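Long-range contact in halogenase PltM (Pseudomonas fluorescens, PDB 6BZN), which halogenates phenolic substrates, accepting several halides, and is a flavoprotein that binds FAD: residues V419-L431 against L460-S474. Numbering follows the deposited sequence.
Sequences VWLSGSNLGSAFL and LSLDSPAYESLFRQS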
loop_
_atom_site.group_PDB
_atom_site.type_symbol
_atom_site.label_atom_id
_atom_site.label_comp_id
_atom_site.label_asym_id
_atom_site.label_seq_id
_atom_site.Cartn_x
_atom_site.Cartn_y
_atom_site.Cartn_z
ATOM N N VAL A 419 -9.239 -8.261 -13.503
ATOM C CA VAL A 419 -7.824 -8.654 -13.635
ATOM C C VAL A 419 -7.098 -8.410 -12.300
ATOM O O VAL A 419 -6.464 -9.318 -11.747
ATOM C CB VAL A 419 -7.143 -7.920 -14.816
ATOM C CG1 VAL A 419 -5.649 -8.223 -14.894
ATOM C CG2 VAL A 419 -7.818 -8.298 -16.128
ATOM N N TRP A 420 -7.247 -7.214 -11.751
ATOM C CA TRP A 420 -6.745 -6.919 -10.401
ATOM C C TRP A 420 -7.349 -7.867 -9.351
ATOM O O TRP A 420 -6.630 -8.462 -8.544
ATOM C CB TRP A 420 -7.047 -5.467 -10.007
ATOM C CG TRP A 420 -6.974 -5.254 -8.523
ATOM C CD1 TRP A 420 -5.845 -5.172 -7.761
ATOM C CD2 TRP A 420 -8.072 -5.136 -7.626
ATOM N NE1 TRP A 420 -6.177 -5.013 -6.439
ATOM C CE2 TRP A 420 -7.539 -4.987 -6.328
ATOM C CE3 TRP A 420 -9.471 -5.142 -7.791
ATOM C CZ2 TRP A 420 -8.346 -4.844 -5.200
ATOM C CZ3 TRP A 420 -10.270 -4.992 -6.676
ATOM C CH2 TRP A 420 -9.709 -4.854 -5.392
ATOM N N LEU A 421 -8.674 -7.994 -9.352
ATOM C CA LEU A 421 -9.341 -8.743 -8.292
ATOM C C LEU A 421 -8.909 -10.199 -8.251
ATOM O O LEU A 421 -8.597 -10.699 -7.196
ATOM C CB LEU A 421 -10.856 -8.655 -8.427
ATOM C CG LEU A 421 -11.660 -9.282 -7.286
ATOM C CD1 LEU A 421 -11.498 -8.493 -6.003
ATOM C CD2 LEU A 421 -13.131 -9.360 -7.662
ATOM N N SER A 422 -8.919 -10.873 -9.401
ATOM C CA SER A 422 -8.541 -12.274 -9.470
ATOM C C SER A 422 -7.109 -12.503 -8.986
ATOM O O SER A 422 -6.849 -13.474 -8.273
ATOM C CB SER A 422 -8.749 -12.855 -10.881
ATOM O OG SER A 422 -7.993 -12.181 -11.893
ATOM N N GLY A 423 -6.201 -11.606 -9.343
ATOM C CA GLY A 423 -4.826 -11.689 -8.884
ATOM C C GLY A 423 -4.678 -11.483 -7.396
ATOM O O GLY A 423 -4.038 -12.283 -6.708
ATOM N N SER A 424 -5.281 -10.407 -6.895
ATOM C CA SER A 424 -5.282 -10.141 -5.465
ATOM C C SER A 424 -5.884 -11.302 -4.666
ATOM O O SER A 424 -5.361 -11.686 -3.622
ATOM C CB SER A 424 -6.038 -8.849 -5.163
ATOM O OG SER A 424 -6.118 -8.653 -3.762
ATOM N N ASN A 425 -7.003 -11.845 -5.146
ATOM C CA ASN A 425 -7.646 -12.985 -4.478
ATOM C C ASN A 425 -6.714 -14.201 -4.400
ATOM O O ASN A 425 -6.666 -14.858 -3.364
ATOM C CB ASN A 425 -8.942 -13.401 -5.191
ATOM C CG ASN A 425 -10.049 -12.356 -5.103
ATOM O OD1 ASN A 425 -10.032 -11.428 -4.271
ATOM N ND2 ASN A 425 -11.044 -12.522 -5.939
ATOM N N LEU A 426 -5.969 -14.479 -5.477
ATOM C CA LEU A 426 -4.988 -15.573 -5.489
ATOM C C LEU A 426 -3.830 -15.320 -4.508
ATOM O O LEU A 426 -3.473 -16.206 -3.744
ATOM C CB LEU A 426 -4.464 -15.857 -6.902
ATOM C CG LEU A 426 -5.405 -16.685 -7.803
ATOM C CD1 LEU A 426 -4.976 -16.619 -9.250
ATOM C CD2 LEU A 426 -5.480 -18.143 -7.373
ATOM N N GLY A 427 -3.293 -14.105 -4.491
ATOM C CA GLY A 427 -2.198 -13.767 -3.572
ATOM C C GLY A 427 -2.614 -13.849 -2.116
ATOM O O GLY A 427 -1.883 -14.388 -1.276
ATOM N N SER A 428 -3.793 -13.322 -1.824
ATOM C CA SER A 428 -4.361 -13.397 -0.481
ATOM C C SER A 428 -4.537 -14.844 -0.021
ATOM O O SER A 428 -4.167 -15.195 1.089
ATOM C CB SER A 428 -5.688 -12.656 -0.427
ATOM O OG SER A 428 -5.482 -11.300 -0.805
ATOM N N ALA A 429 -5.100 -15.682 -0.892
ATOM C CA ALA A 429 -5.257 -17.101 -0.579
ATOM C C ALA A 429 -3.906 -17.762 -0.322
ATOM O O ALA A 429 -3.787 -18.568 0.610
ATOM C CB ALA A 429 -6.014 -17.829 -1.688
ATOM N N PHE A 430 -2.891 -17.416 -1.124
ATOM C CA PHE A 430 -1.548 -17.969 -0.934
ATOM C C PHE A 430 -0.970 -17.602 0.439
ATOM O O PHE A 430 -0.450 -18.459 1.160
ATOM C CB PHE A 430 -0.572 -17.536 -2.033
ATOM C CG PHE A 430 0.689 -18.348 -2.049
ATOM C CD1 PHE A 430 0.759 -19.524 -2.794
ATOM C CD2 PHE A 430 1.792 -17.965 -1.294
ATOM C CE1 PHE A 430 1.913 -20.294 -2.799
ATOM C CE2 PHE A 430 2.952 -18.734 -1.290
ATOM C CZ PHE A 430 3.008 -19.897 -2.048
ATOM N N LEU A 431 -1.081 -16.331 0.800
ATOM C CA LEU A 431 -0.605 -15.868 2.108
ATOM C C LEU A 431 -1.394 -16.525 3.252
ATOM O O LEU A 431 -0.821 -16.911 4.260
ATOM C CB LEU A 431 -0.681 -14.346 2.212
ATOM C CG LEU A 431 0.210 -13.538 1.268
ATOM C CD1 LEU A 431 -0.231 -12.074 1.269
ATOM C CD2 LEU A 431 1.676 -13.688 1.623
ATOM N N LEU A 460 1.034 -10.165 -8.228
ATOM C CA LEU A 460 -0.202 -10.192 -7.448
ATOM C C LEU A 460 -0.586 -11.578 -6.922
ATOM O O LEU A 460 -1.059 -11.698 -5.789
ATOM C CB LEU A 460 -1.368 -9.612 -8.248
ATOM C CG LEU A 460 -1.274 -8.145 -8.690
ATOM C CD1 LEU A 460 -2.545 -7.785 -9.435
ATOM C CD2 LEU A 460 -1.079 -7.208 -7.514
ATOM N N SER A 461 -0.377 -12.608 -7.736
ATOM C CA SER A 461 -0.711 -13.993 -7.342
ATOM C C SER A 461 0.354 -14.666 -6.497
ATOM O O SER A 461 0.084 -15.711 -5.911
ATOM C CB SER A 461 -0.936 -14.874 -8.573
ATOM O OG SER A 461 0.316 -15.276 -9.133
ATOM N N LEU A 462 1.571 -14.126 -6.495
ATOM C CA LEU A 462 2.776 -14.745 -5.926
ATOM C C LEU A 462 3.261 -16.011 -6.633
ATOM O O LEU A 462 4.464 -16.157 -6.842
ATOM C CB LEU A 462 2.668 -15.037 -4.427
ATOM C CG LEU A 462 2.637 -13.829 -3.476
ATOM C CD1 LEU A 462 1.208 -13.446 -3.126
ATOM C CD2 LEU A 462 3.396 -14.150 -2.194
ATOM N N ASP A 463 2.358 -16.931 -6.968
ATOM C CA ASP A 463 2.775 -18.257 -7.425
ATOM C C ASP A 463 1.933 -18.926 -8.530
ATOM O O ASP A 463 2.122 -20.118 -8.783
ATOM C CB ASP A 463 2.858 -19.181 -6.214
ATOM C CG ASP A 463 3.762 -20.392 -6.451
ATOM O OD1 ASP A 463 4.876 -20.249 -6.991
ATOM O OD2 ASP A 463 3.343 -21.503 -6.113
ATOM N N SER A 464 1.057 -18.187 -9.213
ATOM C CA SER A 464 0.176 -18.786 -10.241
ATOM C C SER A 464 0.629 -18.456 -11.671
ATOM O O SER A 464 0.434 -17.331 -12.124
ATOM C CB SER A 464 -1.255 -18.288 -10.059
ATOM O OG SER A 464 -2.068 -18.667 -11.168
ATOM N N PRO A 465 1.216 -19.431 -12.402
ATOM C CA PRO A 465 1.598 -19.082 -13.778
ATOM C C PRO A 465 0.404 -18.674 -14.664
ATOM O O PRO A 465 0.539 -17.792 -15.511
ATOM C CB PRO A 465 2.276 -20.354 -14.306
ATOM C CG PRO A 465 2.640 -21.145 -13.101
ATOM C CD PRO A 465 1.660 -20.788 -12.026
ATOM N N ALA A 466 -0.755 -19.288 -14.465
ATOM C CA ALA A 466 -1.940 -18.924 -15.234
ATOM C C ALA A 466 -2.360 -17.475 -14.965
ATOM O O ALA A 466 -2.627 -16.716 -15.912
ATOM C CB ALA A 466 -3.095 -19.874 -14.950
ATOM N N TYR A 467 -2.390 -17.074 -13.695
ATOM C CA TYR A 467 -2.750 -15.687 -13.392
ATOM C C TYR A 467 -1.741 -14.715 -14.002
ATOM O O TYR A 467 -2.126 -13.716 -14.605
ATOM C CB TYR A 467 -2.911 -15.372 -11.886
ATOM C CG TYR A 467 -3.179 -13.902 -11.779
ATOM C CD1 TYR A 467 -4.415 -13.387 -12.152
ATOM C CD2 TYR A 467 -2.155 -13.000 -11.502
ATOM C CE1 TYR A 467 -4.651 -12.023 -12.168
ATOM C CE2 TYR A 467 -2.378 -11.631 -11.527
ATOM C CZ TYR A 467 -3.628 -11.148 -11.849
ATOM O OH TYR A 467 -3.883 -9.798 -11.873
ATOM N N GLU A 468 -0.455 -14.995 -13.858
ATOM C CA GLU A 468 0.549 -14.053 -14.343
ATOM C C GLU A 468 0.541 -13.939 -15.865
ATOM O O GLU A 468 0.877 -12.890 -16.414
ATOM C CB GLU A 468 1.920 -14.378 -13.761
ATOM C CG GLU A 468 1.966 -14.343 -12.228
ATOM C CD GLU A 468 1.449 -13.040 -11.581
ATOM O OE1 GLU A 468 1.471 -11.973 -12.230
ATOM O OE2 GLU A 468 1.039 -13.073 -10.391
ATOM N N SER A 469 0.117 -15.008 -16.540
ATOM C CA SER A 469 -0.186 -14.958 -17.978
ATOM C C SER A 469 -1.352 -13.996 -18.279
ATOM O O SER A 469 -1.270 -13.168 -19.210
ATOM C CB SER A 469 -0.505 -16.370 -18.501
ATOM O OG SER A 469 -0.990 -16.315 -19.836
ATOM N N LEU A 470 -2.436 -14.101 -17.508
ATOM C CA LEU A 470 -3.557 -13.170 -17.646
ATOM C C LEU A 470 -3.116 -11.727 -17.412
ATOM O O LEU A 470 -3.448 -10.841 -18.204
ATOM C CB LEU A 470 -4.715 -13.528 -16.704
ATOM C CG LEU A 470 -5.860 -12.527 -16.584
ATOM C CD1 LEU A 470 -6.597 -12.325 -17.896
ATOM C CD2 LEU A 470 -6.810 -12.991 -15.488
ATOM N N PHE A 471 -2.350 -11.501 -16.337
ATOM C CA PHE A 471 -1.917 -10.154 -16.010
ATOM C C PHE A 471 -1.036 -9.560 -17.108
ATOM O O PHE A 471 -1.292 -8.456 -17.556
ATOM C CB PHE A 471 -1.204 -10.147 -14.670
ATOM C CG PHE A 471 -0.768 -8.781 -14.221
ATOM C CD1 PHE A 471 -1.667 -7.921 -13.637
ATOM C CD2 PHE A 471 0.553 -8.370 -14.381
ATOM C CE1 PHE A 471 -1.270 -6.674 -13.200
ATOM C CE2 PHE A 471 0.959 -7.116 -13.948
ATOM C CZ PHE A 471 0.052 -6.266 -13.365
ATOM N N ARG A 472 -0.030 -10.309 -17.551
ATOM C CA ARG A 472 0.890 -9.866 -18.607
ATOM C C ARG A 472 0.128 -9.496 -19.895
ATOM O O ARG A 472 0.279 -8.391 -20.430
ATOM C CB ARG A 472 1.942 -10.966 -18.855
ATOM C CG ARG A 472 3.014 -10.676 -19.895
ATOM C CD ARG A 472 3.992 -11.844 -20.074
ATOM N NE ARG A 472 3.344 -13.161 -20.223
ATOM C CZ ARG A 472 2.745 -13.621 -21.330
ATOM N NH1 ARG A 472 2.676 -12.893 -22.451
ATOM N NH2 ARG A 472 2.198 -14.834 -21.321
ATOM N N GLN A 473 -0.731 -10.402 -20.354
ATOM C CA GLN A 473 -1.491 -10.172 -21.587
ATOM C C GLN A 473 -2.516 -9.039 -21.468
ATOM O O GLN A 473 -2.679 -8.247 -22.396
ATOM C CB GLN A 473 -2.159 -11.462 -22.059
ATOM C CG GLN A 473 -1.164 -12.531 -22.476
ATOM C CD GLN A 473 -1.859 -13.794 -22.959
ATOM O OE1 GLN A 473 -1.868 -14.819 -22.277
ATOM N NE2 GLN A 473 -2.472 -13.712 -24.116
ATOM N N SER A 474 -3.185 -8.946 -20.319
ATOM C CA SER A 474 -4.118 -7.842 -20.070
ATOM C C SER A 474 -3.440 -6.470 -20.051
ATOM O O SER A 474 -3.996 -5.515 -20.591
ATOM C CB SER A 474 -4.886 -8.062 -18.762
ATOM O OG SER A 474 -5.620 -9.266 -18.830
#
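G427 and S461 bring their CA atoms within 4.1 Å of each other where the loop 460-464 crosses helix 419-431; helix 465-474 then runs back roughly antiparallel to it, the axes 153° apart and 10.2 Å at closest approach. Y467 is a knob among V419, S422, G423 and L426: G423 CA lies over one ring face, 3.4 Å from the Y467 centroid, a CH-pi contact that leaves no room for a CB at G423. With CG anti to the backbone N (chi1 176°), the ring reaches across and Y467 OH donates to V419 O at 2.6 Å, from 52° above the carbonyl plane. G427 CA approaches L460 O at 3.2 Å in a CA-H...O contact and packs tightly on L462 CD1, so a CB is excluded there too. L426 CD1 meets Y467 CB at 3.6 Å, while F430 CE1 touches D463 CB obliquely; the D463 carboxylate is held by R455. E468 OE2, from the helix, accepts from both S461 N and S461 OG, tying loop to helix, and S464 OG N-caps it through Y467 N. This buried packing joins helices 410-441 and 465-483 beside helices 383-406, 68-81 and 488-502; W420, stacked with F350, lies about 8 Å (side chains) from S351 of the FAD site.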